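Side-chain contacts in hypoxanthine phosphoribosyltransferase (Bacillus anthracis, PDB 4QYI), which probably catalyses the transfer of a phosphoribosyl group from phosphoribosyl pyrophosphate to hypoxanthine or guanine in purine salvage: residues E135-K138 and V139-A143; S70-G73 and N74-T78; Q19-V22 and K23-A26; G159-C162 and A163-Y166. All blocks are in the same frame, centred on the assembly; numbering follows the deposited sequence.

Contact 1: E135-K138 and V139-A143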
ATOM      1  N   GLU A 135      -0.143  26.749  -4.202  1.00105.91           N
ATOM      2  CA  GLU A 135       0.719  27.855  -4.623  1.00111.31           C
ATOM      3  C   GLU A 135       1.733  27.361  -5.638  1.00107.81           C
ATOM      4  O   GLU A 135       2.391  28.146  -6.311  1.00104.09           O
ATOM      5  CB  GLU A 135       1.485  28.453  -3.440  1.00116.86           C
ATOM      6  CG  GLU A 135       0.614  28.873  -2.269  1.00121.24           C
ATOM      7  CD  GLU A 135       0.007  27.696  -1.508  1.00122.63           C
ATOM      8  OE1 GLU A 135       0.303  26.522  -1.820  1.00128.21           O
ATOM      9  OE2 GLU A 135      -0.776  27.933  -0.572  1.00130.51           O
ATOM     10  N   ARG A 136       1.867  26.046  -5.744  1.00102.01           N
ATOM     11  CA  ARG A 136       2.813  25.462  -6.681  1.00 96.50           C
ATOM     12  C   ARG A 136       2.164  25.020  -7.992  1.00 96.12           C
ATOM     13  O   ARG A 136       2.851  24.482  -8.864  1.00 95.30           O
ATOM     14  CB  ARG A 136       3.521  24.276  -6.016  1.00 94.67           C
ATOM     15  CG  ARG A 136       4.516  24.630  -4.915  1.00 96.96           C
ATOM     16  CD  ARG A 136       5.891  24.947  -5.482  1.00100.46           C
ATOM     17  NE  ARG A 136       6.398  23.833  -6.290  1.00100.61           N
ATOM     18  CZ  ARG A 136       6.926  22.707  -5.808  1.00100.57           C
ATOM     19  NH1 ARG A 136       7.016  22.505  -4.504  1.00104.28           N
ATOM     20  NH2 ARG A 136       7.347  21.759  -6.638  1.00100.45           N
ATOM     21  N   ARG A 137       0.858  25.236  -8.151  1.00101.83           N
ATOM     22  CA  ARG A 137       0.163  24.822  -9.376  1.00 99.21           C
ATOM     23  C   ARG A 137       0.697  25.430 -10.663  1.00103.44           C
ATOM     24  O   ARG A 137       0.931  26.635 -10.759  1.00106.23           O
ATOM     25  CB  ARG A 137      -1.329  25.166  -9.320  1.00 98.54           C
ATOM     26  CG  ARG A 137      -2.172  24.342  -8.374  1.00 95.33           C
ATOM     27  CD  ARG A 137      -2.180  22.877  -8.765  1.00 92.37           C
ATOM     28  NE  ARG A 137      -3.233  22.171  -8.045  1.00 92.07           N
ATOM     29  CZ  ARG A 137      -3.125  21.710  -6.806  1.00 87.19           C
ATOM     30  NH1 ARG A 137      -2.002  21.882  -6.110  1.00 85.26           N
ATOM     31  NH2 ARG A 137      -4.160  21.083  -6.265  1.00 87.23           N
ATOM     32  N   LYS A 138       0.862  24.567 -11.658  1.00102.87           N
ATOM     33  CA  LYS A 138       1.290  24.972 -12.987  1.00105.67           C
ATOM     34  C   LYS A 138       0.178  24.645 -13.965  1.00106.58           C
ATOM     35  O   LYS A 138       0.278  24.915 -15.155  1.00107.96           O
ATOM     36  CB  LYS A 138       2.586  24.275 -13.370  1.00106.67           C
ATOM     37  CG  LYS A 138       3.758  24.791 -12.561  1.00111.68           C
ATOM     38  CD  LYS A 138       5.082  24.243 -13.050  1.00116.37           C
ATOM     39  CE  LYS A 138       6.239  24.972 -12.382  1.00120.79           C
ATOM     40  NZ  LYS A 138       7.554  24.507 -12.892  1.00124.51           N
ATOM     41  N   VAL A 139      -0.898  24.064 -13.448  1.00105.67           N
ATOM     42  CA  VAL A 139      -2.033  23.717 -14.272  1.00105.29           C
ATOM     43  C   VAL A 139      -3.269  23.814 -13.388  1.00105.83           C
ATOM     44  O   VAL A 139      -3.168  23.812 -12.152  1.00106.44           O
ATOM     45  CB  VAL A 139      -1.880  22.308 -14.888  1.00103.24           C
ATOM     46  CG1 VAL A 139      -1.987  21.225 -13.818  1.00100.06           C
ATOM     47  CG2 VAL A 139      -2.908  22.086 -15.987  1.00105.49           C
ATOM     48  N   ASP A 140      -4.426  23.930 -14.025  1.00106.46           N
ATOM     49  CA  ASP A 140      -5.687  24.033 -13.318  1.00107.09           C
ATOM     50  C   ASP A 140      -6.126  22.650 -12.809  1.00104.41           C
ATOM     51  O   ASP A 140      -6.506  21.781 -13.587  1.00105.39           O
ATOM     52  CB  ASP A 140      -6.722  24.633 -14.276  1.00111.19           C
ATOM     53  CG  ASP A 140      -7.965  25.133 -13.577  1.00113.26           C
ATOM     54  OD1 ASP A 140      -8.246  24.669 -12.447  1.00113.16           O
ATOM     55  OD2 ASP A 140      -8.665  25.993 -14.174  1.00114.15           O
ATOM     56  N   LEU A 141      -6.049  22.432 -11.501  1.00102.31           N
ATOM     57  CA  LEU A 141      -6.476  21.162 -10.934  1.00 98.95           C
ATOM     58  C   LEU A 141      -6.806  21.354  -9.470  1.00 97.81           C
ATOM     59  O   LEU A 141      -5.934  21.591  -8.628  1.00 96.85           O
ATOM     60  CB  LEU A 141      -5.430  20.054 -11.130  1.00102.50           C
ATOM     61  CG  LEU A 141      -5.865  18.607 -10.781  1.00 99.61           C
ATOM     62  CD1 LEU A 141      -5.134  17.536 -11.583  1.00 97.69           C
ATOM     63  CD2 LEU A 141      -5.748  18.312  -9.292  1.00 97.01           C
ATOM     64  N   THR A 142      -8.095  21.253  -9.187  1.00 96.90           N
ATOM     65  CA  THR A 142      -8.598  21.383  -7.848  1.00 93.37           C
ATOM     66  C   THR A 142      -9.011  19.989  -7.410  1.00 86.20           C
ATOM     67  O   THR A 142      -9.827  19.331  -8.064  1.00 86.54           O
ATOM     68  CB  THR A 142      -9.793  22.356  -7.813  1.00 98.10           C
ATOM     69  OG1 THR A 142      -9.363  23.645  -8.267  1.00101.42           O
ATOM     70  CG2 THR A 142     -10.349  22.505  -6.409  1.00 98.68           C
ATOM     71  N   ALA A 143      -8.418  19.527  -6.318  1.00 82.40           N
ATOM     72  CA  ALA A 143      -8.744  18.226  -5.760  1.00 74.61           C
ATOM     73  C   ALA A 143     -10.028  18.376  -4.974  1.00 72.72           C
ATOM     74  O   ALA A 143     -10.166  19.311  -4.158  1.00 79.38           O
ATOM     75  CB  ALA A 143      -7.621  17.746  -4.858  1.00 73.80           C
TER

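Contact 2: S70-G73 and N74-T78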
ATOM      1  N   SER A  70       6.369   7.102 -13.656  1.00 66.34           N
ATOM      2  CA  SER A  70       7.665   7.714 -13.367  1.00 67.57           C
ATOM      3  C   SER A  70       7.940   8.891 -14.286  1.00 67.27           C
ATOM      4  O   SER A  70       7.374   9.028 -15.387  1.00 61.19           O
ATOM      5  CB  SER A  70       8.807   6.693 -13.447  1.00 69.69           C
ATOM      6  OG  SER A  70       8.949   6.172 -14.746  1.00 71.33           O
ATOM      7  N   SER A  71       8.857   9.730 -13.848  1.00 65.56           N
ATOM      8  CA  SER A  71       9.219  10.906 -14.604  1.00 64.24           C
ATOM      9  C   SER A  71      10.126  10.643 -15.783  1.00 64.90           C
ATOM     10  O   SER A  71      10.925   9.703 -15.782  1.00 69.17           O
ATOM     11  CB  SER A  71       9.932  11.894 -13.680  1.00 72.84           C
ATOM     12  OG  SER A  71      10.483  12.930 -14.453  1.00 74.22           O
ATOM     13  N   TYR A  72       9.982  11.486 -16.800  1.00 73.83           N
ATOM     14  CA  TYR A  72      10.834  11.436 -17.975  1.00 74.92           C
ATOM     15  C   TYR A  72      11.969  12.457 -17.817  1.00 77.12           C
ATOM     16  O   TYR A  72      12.818  12.555 -18.685  1.00 85.90           O
ATOM     17  CB  TYR A  72      10.061  11.754 -19.261  1.00 71.31           C
ATOM     18  CG  TYR A  72       9.198  10.651 -19.833  1.00 68.14           C
ATOM     19  CD1 TYR A  72       9.767   9.612 -20.556  1.00 70.24           C
ATOM     20  CD2 TYR A  72       7.808  10.677 -19.705  1.00 65.73           C
ATOM     21  CE1 TYR A  72       8.980   8.613 -21.107  1.00 69.86           C
ATOM     22  CE2 TYR A  72       7.019   9.693 -20.263  1.00 65.20           C
ATOM     23  CZ  TYR A  72       7.601   8.665 -20.957  1.00 67.50           C
ATOM     24  OH  TYR A  72       6.793   7.679 -21.495  1.00 68.43           O
ATOM     25  N   GLY A  73      11.983  13.219 -16.727  1.00 77.80           N
ATOM     26  CA  GLY A  73      13.037  14.227 -16.497  1.00 82.97           C
ATOM     27  C   GLY A  73      12.450  15.631 -16.478  1.00 84.28           C
ATOM     28  O   GLY A  73      11.394  15.853 -15.883  1.00 82.60           O
ATOM     29  N   ASN A  74      13.116  16.583 -17.129  1.00 89.46           N
ATOM     30  CA  ASN A  74      12.610  17.972 -17.185  1.00 93.61           C
ATOM     31  C   ASN A  74      11.202  18.064 -17.757  1.00 91.45           C
ATOM     32  O   ASN A  74      10.375  18.853 -17.299  1.00 89.62           O
ATOM     33  CB  ASN A  74      13.544  18.863 -17.999  1.00 96.77           C
ATOM     34  CG  ASN A  74      14.835  19.162 -17.273  1.00103.52           C
ATOM     35  OD1 ASN A  74      14.966  18.889 -16.081  1.00105.76           O
ATOM     36  ND2 ASN A  74      15.789  19.744 -17.982  1.00111.14           N
ATOM     37  N   GLN A  75      10.951  17.243 -18.770  1.00 94.69           N
ATOM     38  CA  GLN A  75       9.648  17.160 -19.434  1.00 94.58           C
ATOM     39  C   GLN A  75       8.523  16.971 -18.411  1.00 96.01           C
ATOM     40  O   GLN A  75       7.469  17.605 -18.509  1.00105.42           O
ATOM     41  CB  GLN A  75       9.687  16.022 -20.454  1.00 94.77           C
ATOM     42  CG  GLN A  75      10.725  16.301 -21.543  1.00 99.60           C
ATOM     43  CD  GLN A  75      11.024  15.158 -22.486  1.00104.79           C
ATOM     44  OE1 GLN A  75      11.730  15.330 -23.496  1.00110.37           O
ATOM     45  NE2 GLN A  75      10.522  13.985 -22.158  1.00100.81           N
ATOM     46  N   THR A  76       8.753  16.105 -17.428  1.00 90.80           N
ATOM     47  CA  THR A  76       7.773  15.850 -16.380  1.00 90.04           C
ATOM     48  C   THR A  76       7.553  17.105 -15.528  1.00 92.11           C
ATOM     49  O   THR A  76       6.418  17.499 -15.269  1.00 93.00           O
ATOM     50  CB  THR A  76       8.223  14.672 -15.498  1.00 86.42           C
ATOM     51  OG1 THR A  76       8.287  13.483 -16.295  1.00 81.70           O
ATOM     52  CG2 THR A  76       7.271  14.454 -14.320  1.00 84.46           C
ATOM     53  N   GLU A  77       8.643  17.732 -15.102  1.00 93.49           N
ATOM     54  CA  GLU A  77       8.575  18.943 -14.290  1.00 97.57           C
ATOM     55  C   GLU A  77       7.839  20.105 -14.965  1.00 97.25           C
ATOM     56  O   GLU A  77       7.259  20.930 -14.288  1.00 99.15           O
ATOM     57  CB  GLU A  77       9.988  19.397 -13.939  1.00103.02           C
ATOM     58  CG  GLU A  77      10.727  18.449 -13.013  1.00108.06           C
ATOM     59  CD  GLU A  77      12.195  18.787 -12.934  1.00112.69           C
ATOM     60  OE1 GLU A  77      13.042  17.872 -12.838  1.00116.45           O
ATOM     61  OE2 GLU A  77      12.497  19.983 -13.031  1.00116.26           O
ATOM     62  N   THR A  78       7.836  20.160 -16.291  1.00 94.11           N
ATOM     63  CA  THR A  78       7.188  21.265 -17.006  1.00 92.60           C
ATOM     64  C   THR A  78       5.869  20.893 -17.693  1.00 89.04           C
ATOM     65  O   THR A  78       5.007  21.749 -17.887  1.00 90.08           O
ATOM     66  CB  THR A  78       8.133  21.885 -18.064  1.00 96.21           C
ATOM     67  OG1 THR A  78       8.424  20.921 -19.080  1.00100.33           O
ATOM     68  CG2 THR A  78       9.433  22.349 -17.430  1.00 98.36           C
TER

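Contact 3: Q19-V22 and K23-A26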
ATOM      1  N   GLN A  19      -4.975  10.922  11.752  1.00 67.45           N
ATOM      2  CA  GLN A  19      -6.106  10.014  11.925  1.00 71.77           C
ATOM      3  C   GLN A  19      -7.447  10.754  11.894  1.00 68.39           C
ATOM      4  O   GLN A  19      -8.393  10.288  11.265  1.00 64.93           O
ATOM      5  CB  GLN A  19      -5.979   9.232  13.225  1.00 80.01           C
ATOM      6  CG  GLN A  19      -7.025   8.149  13.424  1.00 86.83           C
ATOM      7  CD  GLN A  19      -7.146   7.730  14.883  1.00 98.87           C
ATOM      8  OE1 GLN A  19      -8.197   7.252  15.323  1.00103.40           O
ATOM      9  NE2 GLN A  19      -6.064   7.896  15.640  1.00104.69           N
ATOM     10  N   GLU A  20      -7.540  11.890  12.575  1.00 68.12           N
ATOM     11  CA  GLU A  20      -8.789  12.662  12.549  1.00 70.24           C
ATOM     12  C   GLU A  20      -9.126  13.157  11.129  1.00 66.15           C
ATOM     13  O   GLU A  20     -10.266  13.058  10.674  1.00 61.09           O
ATOM     14  CB  GLU A  20      -8.744  13.850  13.519  1.00 76.82           C
ATOM     15  CG  GLU A  20      -8.922  13.427  14.962  1.00 87.29           C
ATOM     16  CD  GLU A  20     -10.260  12.754  15.166  1.00 94.68           C
ATOM     17  OE1 GLU A  20     -10.224  11.617  15.654  1.00101.38           O
ATOM     18  OE2 GLU A  20     -11.322  13.303  14.773  1.00102.75           O
ATOM     19  N   LYS A  21      -8.134  13.700  10.440  1.00 63.93           N
ATOM     20  CA  LYS A  21      -8.383  14.230   9.105  1.00 63.85           C
ATOM     21  C   LYS A  21      -8.772  13.146   8.106  1.00 59.11           C
ATOM     22  O   LYS A  21      -9.645  13.350   7.278  1.00 56.42           O
ATOM     23  CB  LYS A  21      -7.175  14.994   8.579  1.00 65.66           C
ATOM     24  CG  LYS A  21      -7.450  15.656   7.238  1.00 66.13           C
ATOM     25  CD  LYS A  21      -8.578  16.653   7.333  1.00 68.92           C
ATOM     26  CE  LYS A  21      -8.157  17.863   8.131  1.00 73.20           C
ATOM     27  NZ  LYS A  21      -9.288  18.805   8.303  1.00 77.40           N
ATOM     28  N   VAL A  22      -8.116  12.000   8.189  1.00 57.99           N
ATOM     29  CA  VAL A  22      -8.428  10.906   7.302  1.00 58.88           C
ATOM     30  C   VAL A  22      -9.880  10.488   7.513  1.00 59.09           C
ATOM     31  O   VAL A  22     -10.599  10.259   6.544  1.00 59.11           O
ATOM     32  CB  VAL A  22      -7.399   9.765   7.452  1.00 60.66           C
ATOM     33  CG1 VAL A  22      -7.769   8.568   6.604  1.00 63.01           C
ATOM     34  CG2 VAL A  22      -6.014  10.279   7.038  1.00 61.64           C
ATOM     35  N   LYS A  23     -10.320  10.402   8.766  1.00 60.59           N
ATOM     36  CA  LYS A  23     -11.709  10.034   9.069  1.00 61.25           C
ATOM     37  C   LYS A  23     -12.682  11.028   8.422  1.00 60.75           C
ATOM     38  O   LYS A  23     -13.739  10.660   7.920  1.00 58.18           O
ATOM     39  CB  LYS A  23     -11.968  10.069  10.584  1.00 66.49           C
ATOM     40  CG  LYS A  23     -11.266   9.055  11.481  1.00 69.81           C
ATOM     41  CD  LYS A  23     -11.693   9.320  12.917  1.00 74.74           C
ATOM     42  CE  LYS A  23     -10.832   8.563  13.902  1.00 77.64           C
ATOM     43  NZ  LYS A  23     -11.159   8.869  15.329  1.00 81.95           N
ATOM     44  N   GLU A  24     -12.332  12.297   8.497  1.00 61.94           N
ATOM     45  CA  GLU A  24     -13.153  13.349   7.931  1.00 64.16           C
ATOM     46  C   GLU A  24     -13.229  13.287   6.404  1.00 62.53           C
ATOM     47  O   GLU A  24     -14.291  13.497   5.818  1.00 62.35           O
ATOM     48  CB  GLU A  24     -12.616  14.692   8.399  1.00 71.14           C
ATOM     49  CG  GLU A  24     -13.143  15.901   7.616  1.00 77.13           C
ATOM     50  CD  GLU A  24     -12.694  17.212   8.227  1.00 89.39           C
ATOM     51  OE1 GLU A  24     -13.289  18.251   7.871  1.00100.27           O
ATOM     52  OE2 GLU A  24     -11.757  17.203   9.063  1.00 93.77           O
ATOM     53  N   LEU A  25     -12.107  12.995   5.752  1.00 57.41           N
ATOM     54  CA  LEU A  25     -12.112  12.866   4.295  1.00 56.82           C
ATOM     55  C   LEU A  25     -12.981  11.687   3.868  1.00 54.51           C
ATOM     56  O   LEU A  25     -13.702  11.764   2.879  1.00 51.99           O
ATOM     57  CB  LEU A  25     -10.699  12.681   3.756  1.00 54.91           C
ATOM     58  CG  LEU A  25      -9.794  13.899   3.900  1.00 56.61           C
ATOM     59  CD1 LEU A  25      -8.400  13.565   3.412  1.00 56.15           C
ATOM     60  CD2 LEU A  25     -10.348  15.120   3.180  1.00 57.69           C
ATOM     61  N   ALA A  26     -12.935  10.612   4.646  1.00 54.29           N
ATOM     62  CA  ALA A  26     -13.752   9.450   4.346  1.00 53.04           C
ATOM     63  C   ALA A  26     -15.227   9.811   4.437  1.00 54.00           C
ATOM     64  O   ALA A  26     -16.018   9.346   3.631  1.00 53.07           O
ATOM     65  CB  ALA A  26     -13.413   8.291   5.274  1.00 51.36           C
TER

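Contact 4: G159-C162 and A163-Y166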
ATOM      1  N   GLY A 159       4.127   7.362   4.699  1.00 58.62           N
ATOM      2  CA  GLY A 159       4.247   6.916   3.313  1.00 57.44           C
ATOM      3  C   GLY A 159       5.141   7.721   2.386  1.00 59.23           C
ATOM      4  O   GLY A 159       5.616   7.201   1.383  1.00 57.25           O
ATOM      5  N   ILE A 160       5.414   8.969   2.758  1.00 63.21           N
ATOM      6  CA  ILE A 160       6.242   9.890   1.982  1.00 64.53           C
ATOM      7  C   ILE A 160       7.716   9.770   2.378  1.00 68.08           C
ATOM      8  O   ILE A 160       8.090   9.841   3.566  1.00 65.85           O
ATOM      9  CB  ILE A 160       5.766  11.333   2.228  1.00 67.43           C
ATOM     10  CG1 ILE A 160       4.264  11.399   2.005  1.00 67.27           C
ATOM     11  CG2 ILE A 160       6.488  12.332   1.331  1.00 70.37           C
ATOM     12  CD1 ILE A 160       3.619  12.695   2.429  1.00 70.62           C
ATOM     13  N   ASP A 161       8.577   9.641   1.379  1.00 74.00           N
ATOM     14  CA  ASP A 161      10.005   9.483   1.630  1.00 78.24           C
ATOM     15  C   ASP A 161      10.883  10.650   1.211  1.00 82.25           C
ATOM     16  O   ASP A 161      10.445  11.638   0.642  1.00 79.91           O
ATOM     17  CB  ASP A 161      10.543   8.333   0.789  1.00 79.27           C
ATOM     18  CG  ASP A 161      10.604   8.685  -0.702  1.00 82.59           C
ATOM     19  OD1 ASP A 161       9.595   9.163  -1.254  1.00 82.83           O
ATOM     20  OD2 ASP A 161      11.664   8.484  -1.335  1.00 88.10           O
ATOM     21  N   CYS A 162      12.151  10.497   1.553  1.00 86.62           N
ATOM     22  CA  CYS A 162      13.210  11.379   1.103  1.00 86.70           C
ATOM     23  C   CYS A 162      14.286  10.330   0.810  1.00 88.62           C
ATOM     24  O   CYS A 162      14.813   9.673   1.720  1.00 95.22           O
ATOM     25  CB  CYS A 162      13.641  12.399   2.139  1.00 87.92           C
ATOM     26  SG  CYS A 162      15.182  13.183   1.615  1.00 88.95           S
ATOM     27  N   ALA A 163      14.545  10.128  -0.476  1.00 87.63           N
ATOM     28  CA  ALA A 163      15.501   9.132  -0.948  1.00 84.65           C
ATOM     29  C   ALA A 163      15.174   7.743  -0.372  1.00 80.49           C
ATOM     30  O   ALA A 163      16.054   7.030   0.094  1.00 79.70           O
ATOM     31  CB  ALA A 163      16.936   9.550  -0.639  1.00 88.08           C
ATOM     32  N   GLU A 164      13.885   7.398  -0.397  1.00 79.85           N
ATOM     33  CA  GLU A 164      13.354   6.107   0.077  1.00 79.39           C
ATOM     34  C   GLU A 164      13.382   5.928   1.607  1.00 83.43           C
ATOM     35  O   GLU A 164      13.058   4.855   2.116  1.00 80.92           O
ATOM     36  CB  GLU A 164      14.054   4.923  -0.627  1.00 79.26           C
ATOM     37  CG  GLU A 164      13.935   4.932  -2.153  1.00 80.19           C
ATOM     38  CD  GLU A 164      12.494   4.904  -2.659  1.00 80.97           C
ATOM     39  OE1 GLU A 164      11.578   4.465  -1.930  1.00 76.60           O
ATOM     40  OE2 GLU A 164      12.264   5.332  -3.807  1.00 85.76           O
ATOM     41  N   LYS A 165      13.769   6.978   2.328  1.00 84.40           N
ATOM     42  CA  LYS A 165      13.850   6.943   3.783  1.00 87.03           C
ATOM     43  C   LYS A 165      12.652   7.655   4.429  1.00 80.66           C
ATOM     44  O   LYS A 165      11.993   8.492   3.801  1.00 82.98           O
ATOM     45  CB  LYS A 165      15.199   7.563   4.203  1.00 93.65           C
ATOM     46  CG  LYS A 165      15.512   7.606   5.693  1.00105.42           C
ATOM     47  CD  LYS A 165      16.900   8.194   5.940  1.00108.72           C
ATOM     48  CE  LYS A 165      17.285   8.173   7.418  1.00115.02           C
ATOM     49  NZ  LYS A 165      17.484   6.821   8.007  1.00117.70           N
ATOM     50  N   TYR A 166      12.319   7.228   5.645  1.00 75.33           N
ATOM     51  CA  TYR A 166      11.252   7.817   6.466  1.00 71.94           C
ATOM     52  C   TYR A 166       9.779   7.544   6.126  1.00 67.19           C
ATOM     53  O   TYR A 166       8.899   8.145   6.732  1.00 64.19           O
ATOM     54  CB  TYR A 166      11.454   9.329   6.597  1.00 73.79           C
ATOM     55  CG  TYR A 166      12.774   9.722   7.217  1.00 78.47           C
ATOM     56  CD1 TYR A 166      13.102   9.319   8.508  1.00 79.72           C
ATOM     57  CD2 TYR A 166      13.665  10.544   6.541  1.00 80.56           C
ATOM     58  CE1 TYR A 166      14.301   9.687   9.085  1.00 81.94           C
ATOM     59  CE2 TYR A 166      14.863  10.926   7.111  1.00 85.14           C
ATOM     60  CZ  TYR A 166      15.177  10.503   8.387  1.00 85.78           C
ATOM     61  OH  TYR A 166      16.384  10.885   8.942  1.00 90.17           O
TER
HETATM   62  O   HOH W   1      11.769   8.147  -4.071  1.00 66.52           O

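Contact 1: E135-K138 and V139-A143
From Arg137 to Leu141 the backbone leaves the 3-10 segment that ends at Arg136 and swings round in an irregular loop, which brings the carbonyl of Leu141 back to face the Arg137 side chain. The loop joins strand 131-132 to strand 145-149 in the phosphoribosyltransferase fold, and arginine-to-carbonyl bonding closes it. The guanidinium of Arg137 meets Leu141 O side-on with two nitrogens, NE at 2.8 Å and NH2 of the same arginine at 3.0 Å from that oxygen. The NE bond is the straighter, 155° at its hydrogen against 141° for NH2. Leu141 O lies only about 5° out of the guanidinium plane, so both N-H groups reach it at the edge of the group. A bend at chi2 turns the arginine chain toward this oxygen, and its methylenes run past the carbonyl of Val139, with Arg137 CB 3.6 Å from Val139 O. NH2 also forms a salt bridge with Asp132, and NH1 donates to the backbone oxygen of Asp105, which further fixes the rotation of the group. Val139 and Leu141 pack on helix 108-118. Nearest to the shared acceptor among the arginine methylenes is Arg137 CD, 4.0 Å from Leu141 O.

Contact 2: S70-G73 and N74-T78
Ser71 and Tyr72 meet Thr76 where the chain passes from strand 62-71 into helix 74-79, an ST turn leading into a helix with Gly73 at its N-cap position. Side-chain hydroxyls bonded to backbone N-H groups carry the junction. Thr76 OG1 accepts from Tyr72 N at 2.7 Å, a nearly straight bond of 164° at the hydrogen. The hydroxyl reaches back because OG1 stands anti to the carbonyl carbon of its own residue (chi1 -63°), beside the backbone N. It is also hydrogen-bonded to the backbone oxygen of Lys81, and thus links the turn to the segment that leads into strand 82-84. Ser71 OG, on the residue before Tyr72, accepts from Gly73 N at 2.7 Å, which defines the ST turn. The two hydroxyls come close, Ser71 OG lying 2.9 Å from Thr76 OG1.

Backbone bonding at the start of the helix is looser. Gly73 O receives Glu77 N at 3.4 Å and Thr76 N at 3.1 Å, both weak. Gly73 has a positive phi, in a backbone shape in which a side chain would collide with the carbonyl oxygen of Tyr72.

Van der Waals contact completes the junction. Thr76 points its CB toward the turn, and its methyl group lies against the serine side chain, with Thr76 CG2 3.7 Å from Ser71 CB. Tyr72 directs its ring away from the helix, and Tyr72 CB remains 3.9 Å from Thr76 OG1.

Contact 3: Q19-V22 and K23-A26
The Lys23 chain passes at a slant across the ends of Gln19 and Glu20, while Lys21 and Glu24 run alongside each other in the same direction. All belong to helix 15-32. Lys23 is extended beyond CG and runs back toward the preceding turn, placing its CE 3.3 Å from Gln19 OE1. Its NZ goes on to Glu20 OE1 at 2.9 Å, a salt bridge made on the syn side of the carboxylate oxygen and 25° out of the carboxylate plane. Glu20 meets it by bending at chi2 (-61°), which folds the acid back toward the lysine.

The second pair has the charges in the reverse order along the chain. Glu24 is extended, whereas Lys21 bends at both chi2 and chi3, so that its ammonium comes over the carboxylate. Lys21 NZ lies 3.0 Å from Glu24 OE2, approaching from above the carboxylate plane. Both salt bridges are i to i+3 pairs.

Beneath them the backbone keeps regular alpha-helical bonds, such as Leu25 N to Lys21 O at 2.9 Å. Val22 and Leu25 form the buried side of this amphipathic helix and pack on Phe50 of helix 48-55. On the polar side, two acids and two lysines pair along the helix, beside Gln19: each carboxylate lies beside an ammonium, an arrangement that would be expected to favour the charged form of both.

Contact 4: G159-C162 and A163-Y166
The carboxylate of Asp161 meets the backbone of Glu164 through OD2, whose anti lone pair, on the side away from OD1, accepts Glu164 N at 2.6 Å. The other flat group, the Tyr166 ring, has Lys165 CG over the centre of one face, 3.5 Å above its plane. Asp161 CG stands between its backbone N and carbonyl carbon (chi1 71°), which turns the acid toward the bend of the chain. That bend is a type I' beta turn from Cys162 to Lys165, in the loop between strands 155-156 and 172-175. Its ends form a single antiparallel hydrogen-bonded pair: Cys162 N binds Lys165 O and Lys165 N binds Cys162 O, both at 3.0 Å. The latter donor comes from above the carbonyl plane of Cys162. Two acids also draw close here, with Asp161 OD2 4.1 Å from Glu164 OE2. A water donates to both oxygens, and Glu164 OE1 forms a salt bridge with Arg167, which probably eases the repulsion. Lys165 extends away from the turn, and its NZ pairs with an acidic side chain of a neighbouring subunit. Close to the pair of backbone bonds, Asp161 CA makes a CA-H...O contact of 3.1 Å with Lys165 O.

In the fold
From the N terminus the chain passes through contact 3, contact 2, contact 1 and contact 4, each complete before the next begins, so none nest or cross. Contact 3 closes no loop: it lies within helix 15-32, which packs on helix 48-55. Contact 2 closes the turn between strand 62-71 and helix 74-79, and its centre is about 32 Å from that of contact 3, across the centre of the chain. Contact 1 closes the loop between strands 131-132 and 145-149 of the mixed sheet; packing of Lys138 against Glu77 joins it to contact 2. Contact 4 turns the chain between strands 155-156 and 172-175 of the smaller antiparallel sheet.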